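Local structure of pyoverdine biosynthesis protein PvcB (Pseudomonas aeruginosa, 4YLM) at residues A[58-63]-A[249-254]. The protein is an iron(II)- and 2-oxoglutarate-dependent oxygenase that oxidises tyrosine isonitrile in the biosynthesis of paerucumarin. Numbering follows the deposited sequence.
Sequences LLLRGF and DDLVIA
Arg61 and Asp250 form a side-on salt bridge at one end of antiparallel strands 58-60 and 251-254, in the mixed sheet of the double-stranded beta-helix (jelly-roll) fold of this TauD/TfdA-family oxygenase. The side chains run alongside each other in the same direction, guanidinium and carboxylate 17° from coplanar. NE of Arg61 reaches OD1 of Asp250 at 3.0 Å, on the syn side but tilted out of the carboxylate plane, while NH2 meets the syn lone pair of OD2 almost straight at 2.8 Å. The arginine is extended up to a bend at chi3 (-77°), and CD2 of Leu59 lies over the centre of its guanidinium. NE2 of His244 and the backbone N of Arg247 also hydrogen-bond to OD2, helping to fix the carboxylate; Arg61 NH2 has a second acceptor in O of Arg245.

Leu59 CD1 packs 3.7 Å from CG of Asp250 and touches CG2 of Val252, whose side chain is about 9 Å from that of His261, a probable iron ligand. On the other face, against helix 45-55, Leu58 and Leu60 each bring CD1 within van der Waals range of CD1 of Ile253. Reciprocal N-H...O hydrogen bonds pair Leu58 with Ile253 and Leu60 with Leu251, flanking the non-hydrogen-bonded pair Leu59-Val252. Where strand 58-60 ends and 251-254 begins, a water donates to O of Leu60 and O of Asp249 and accepts from N of Phe63.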
ATOM      1  N   LEU A  58      11.799  -5.527   9.927  1.00 19.16           N
ATOM      2  CA  LEU A  58      10.561  -5.584  10.692  1.00 19.23           C
ATOM      3  C   LEU A  58      10.622  -6.731  11.693  1.00 23.84           C
ATOM      4  O   LEU A  58      11.064  -7.834  11.361  1.00 22.79           O
ATOM      5  CB  LEU A  58       9.350  -5.805   9.775  1.00 16.80           C
ATOM      6  CG  LEU A  58       9.225  -4.931   8.528  1.00 19.13           C
ATOM      7  CD1 LEU A  58       7.902  -5.251   7.804  1.00 16.41           C
ATOM      8  CD2 LEU A  58       9.281  -3.450   8.899  1.00 18.84           C
ATOM      9  N   LEU A  59      10.162  -6.468  12.910  1.00 20.60           N
ATOM     10  CA  LEU A  59      10.025  -7.511  13.909  1.00 20.95           C
ATOM     11  C   LEU A  59       8.551  -7.601  14.248  1.00 21.52           C
ATOM     12  O   LEU A  59       7.994  -6.667  14.804  1.00 21.05           O
ATOM     13  CB  LEU A  59      10.848  -7.173  15.163  1.00 22.21           C
ATOM     14  CG  LEU A  59      10.551  -7.987  16.429  1.00 22.02           C
ATOM     15  CD1 LEU A  59      10.716  -9.484  16.159  1.00 21.24           C
ATOM     16  CD2 LEU A  59      11.438  -7.529  17.624  1.00 20.76           C
ATOM     17  N   LEU A  60       7.900  -8.686  13.840  1.00 22.26           N
ATOM     18  CA  LEU A  60       6.523  -8.938  14.257  1.00 22.10           C
ATOM     19  C   LEU A  60       6.585  -9.866  15.460  1.00 23.83           C
ATOM     20  O   LEU A  60       7.030 -11.016  15.348  1.00 24.68           O
ATOM     21  CB  LEU A  60       5.707  -9.591  13.141  1.00 18.95           C
ATOM     22  CG  LEU A  60       5.366  -8.695  11.944  1.00 22.21           C
ATOM     23  CD1 LEU A  60       6.576  -8.460  11.077  1.00 23.40           C
ATOM     24  CD2 LEU A  60       4.245  -9.347  11.126  1.00 26.18           C
ATOM     25  N   ARG A  61       6.137  -9.369  16.608  1.00 26.40           N
ATOM     26  CA  ARG A  61       6.326 -10.089  17.866  1.00 23.94           C
ATOM     27  C   ARG A  61       5.026 -10.226  18.622  1.00 20.86           C
ATOM     28  O   ARG A  61       4.288  -9.255  18.798  1.00 24.15           O
ATOM     29  CB  ARG A  61       7.387  -9.378  18.733  1.00 23.41           C
ATOM     30  CG  ARG A  61       7.556  -9.958  20.146  1.00 27.46           C
ATOM     31  CD  ARG A  61       8.885  -9.508  20.775  1.00 21.81           C
ATOM     32  NE  ARG A  61      10.027 -10.241  20.239  1.00 29.67           N
ATOM     33  CZ  ARG A  61      11.284 -10.091  20.655  1.00 29.92           C
ATOM     34  NH1 ARG A  61      11.577  -9.204  21.603  1.00 27.33           N
ATOM     35  NH2 ARG A  61      12.250 -10.819  20.110  1.00 26.81           N
ATOM     36  N   GLY A  62       4.737 -11.443  19.063  1.00 24.05           N
ATOM     37  CA  GLY A  62       3.554 -11.693  19.860  1.00 21.48           C
ATOM     38  C   GLY A  62       2.365 -12.127  19.013  1.00 25.51           C
ATOM     39  O   GLY A  62       1.245 -12.235  19.515  1.00 26.67           O
ATOM     40  N   PHE A  63       2.595 -12.369  17.724  1.00 25.24           N
ATOM     41  CA  PHE A  63       1.509 -12.854  16.851  1.00 23.09           C
ATOM     42  C   PHE A  63       1.457 -14.378  16.937  1.00 25.50           C
ATOM     43  O   PHE A  63       2.467 -15.016  17.213  1.00 24.19           O
ATOM     44  CB  PHE A  63       1.752 -12.461  15.382  1.00 22.57           C
ATOM     45  CG  PHE A  63       1.619 -10.984  15.108  1.00 23.59           C
ATOM     46  CD1 PHE A  63       0.443 -10.467  14.580  1.00 23.25           C
ATOM     47  CD2 PHE A  63       2.673 -10.120  15.361  1.00 23.83           C
ATOM     48  CE1 PHE A  63       0.312  -9.105  14.323  1.00 24.57           C
ATOM     49  CE2 PHE A  63       2.555  -8.756  15.114  1.00 21.44           C
ATOM     50  CZ  PHE A  63       1.374  -8.243  14.595  1.00 22.20           C
ATOM     51  N   ASP A 249       8.063 -17.616  17.888  1.00 28.29           N
ATOM     52  CA  ASP A 249       7.042 -17.076  16.988  1.00 26.60           C
ATOM     53  C   ASP A 249       7.296 -15.650  16.492  1.00 27.51           C
ATOM     54  O   ASP A 249       6.432 -15.058  15.852  1.00 27.23           O
ATOM     55  CB  ASP A 249       5.641 -17.226  17.572  1.00 28.74           C
ATOM     56  CG  ASP A 249       5.100 -18.655  17.426  1.00 38.17           C
ATOM     57  OD1 ASP A 249       5.441 -19.356  16.434  1.00 32.93           O
ATOM     58  OD2 ASP A 249       4.345 -19.076  18.318  1.00 35.49           O
ATOM     59  N   ASP A 250       8.479 -15.111  16.774  1.00 25.63           N
ATOM     60  CA  ASP A 250       8.915 -13.895  16.095  1.00 25.50           C
ATOM     61  C   ASP A 250       8.819 -14.153  14.600  1.00 26.86           C
ATOM     62  O   ASP A 250       9.148 -15.247  14.123  1.00 26.27           O
ATOM     63  CB  ASP A 250      10.384 -13.580  16.376  1.00 22.78           C
ATOM     64  CG  ASP A 250      10.608 -12.863  17.688  1.00 24.41           C
ATOM     65  OD1 ASP A 250       9.620 -12.479  18.341  1.00 22.15           O
ATOM     66  OD2 ASP A 250      11.798 -12.687  18.058  1.00 24.86           O
ATOM     67  N   LEU A 251       8.398 -13.144  13.851  1.00 24.47           N
ATOM     68  CA  LEU A 251       8.556 -13.189  12.405  1.00 20.86           C
ATOM     69  C   LEU A 251       9.357 -11.957  12.041  1.00 23.46           C
ATOM     70  O   LEU A 251       8.963 -10.845  12.375  1.00 24.46           O
ATOM     71  CB  LEU A 251       7.192 -13.184  11.693  1.00 23.61           C
ATOM     72  CG  LEU A 251       7.289 -13.368  10.164  1.00 30.76           C
ATOM     73  CD1 LEU A 251       7.593 -14.830   9.826  1.00 28.24           C
ATOM     74  CD2 LEU A 251       6.011 -12.935   9.470  1.00 35.50           C
ATOM     75  N   VAL A 252      10.493 -12.158  11.385  1.00 20.53           N
ATOM     76  CA  VAL A 252      11.375 -11.067  11.037  1.00 22.27           C
ATOM     77  C   VAL A 252      11.486 -11.003   9.524  1.00 25.24           C
ATOM     78  O   VAL A 252      11.653 -12.026   8.852  1.00 23.53           O
ATOM     79  CB  VAL A 252      12.781 -11.240  11.684  1.00 23.24           C
ATOM     80  CG1 VAL A 252      13.808 -10.295  11.056  1.00 17.33           C
ATOM     81  CG2 VAL A 252      12.692 -11.050  13.204  1.00 20.75           C
ATOM     82  N   ILE A 253      11.362  -9.797   8.992  1.00 21.08           N
ATOM     83  CA  ILE A 253      11.492  -9.585   7.563  1.00 17.37           C
ATOM     84  C   ILE A 253      12.590  -8.563   7.377  1.00 21.02           C
ATOM     85  O   ILE A 253      12.463  -7.447   7.857  1.00 22.21           O
ATOM     86  CB  ILE A 253      10.181  -9.025   6.974  1.00 18.10           C
ATOM     87  CG1 ILE A 253       9.023 -10.005   7.231  1.00 20.58           C
ATOM     88  CG2 ILE A 253      10.361  -8.740   5.485  1.00 21.16           C
ATOM     89  CD1 ILE A 253       7.634  -9.387   6.963  1.00 23.00           C
ATOM     90  N   ALA A 254      13.660  -8.947   6.680  1.00 22.27           N
ATOM     91  CA  ALA A 254      14.848  -8.115   6.529  1.00 21.19           C
ATOM     92  C   ALA A 254      15.055  -7.735   5.069  1.00 22.62           C
ATOM     93  O   ALA A 254      14.878  -8.570   4.177  1.00 23.01           O
ATOM     94  CB  ALA A 254      16.098  -8.881   7.068  1.00 20.92           C
TER
HETATM   95  O   HOH W   1       5.126 -12.803  16.159  1.00 21.06           O
HETATM   96  O   HOH W   2       7.202 -13.394  19.313  1.00 26.88           O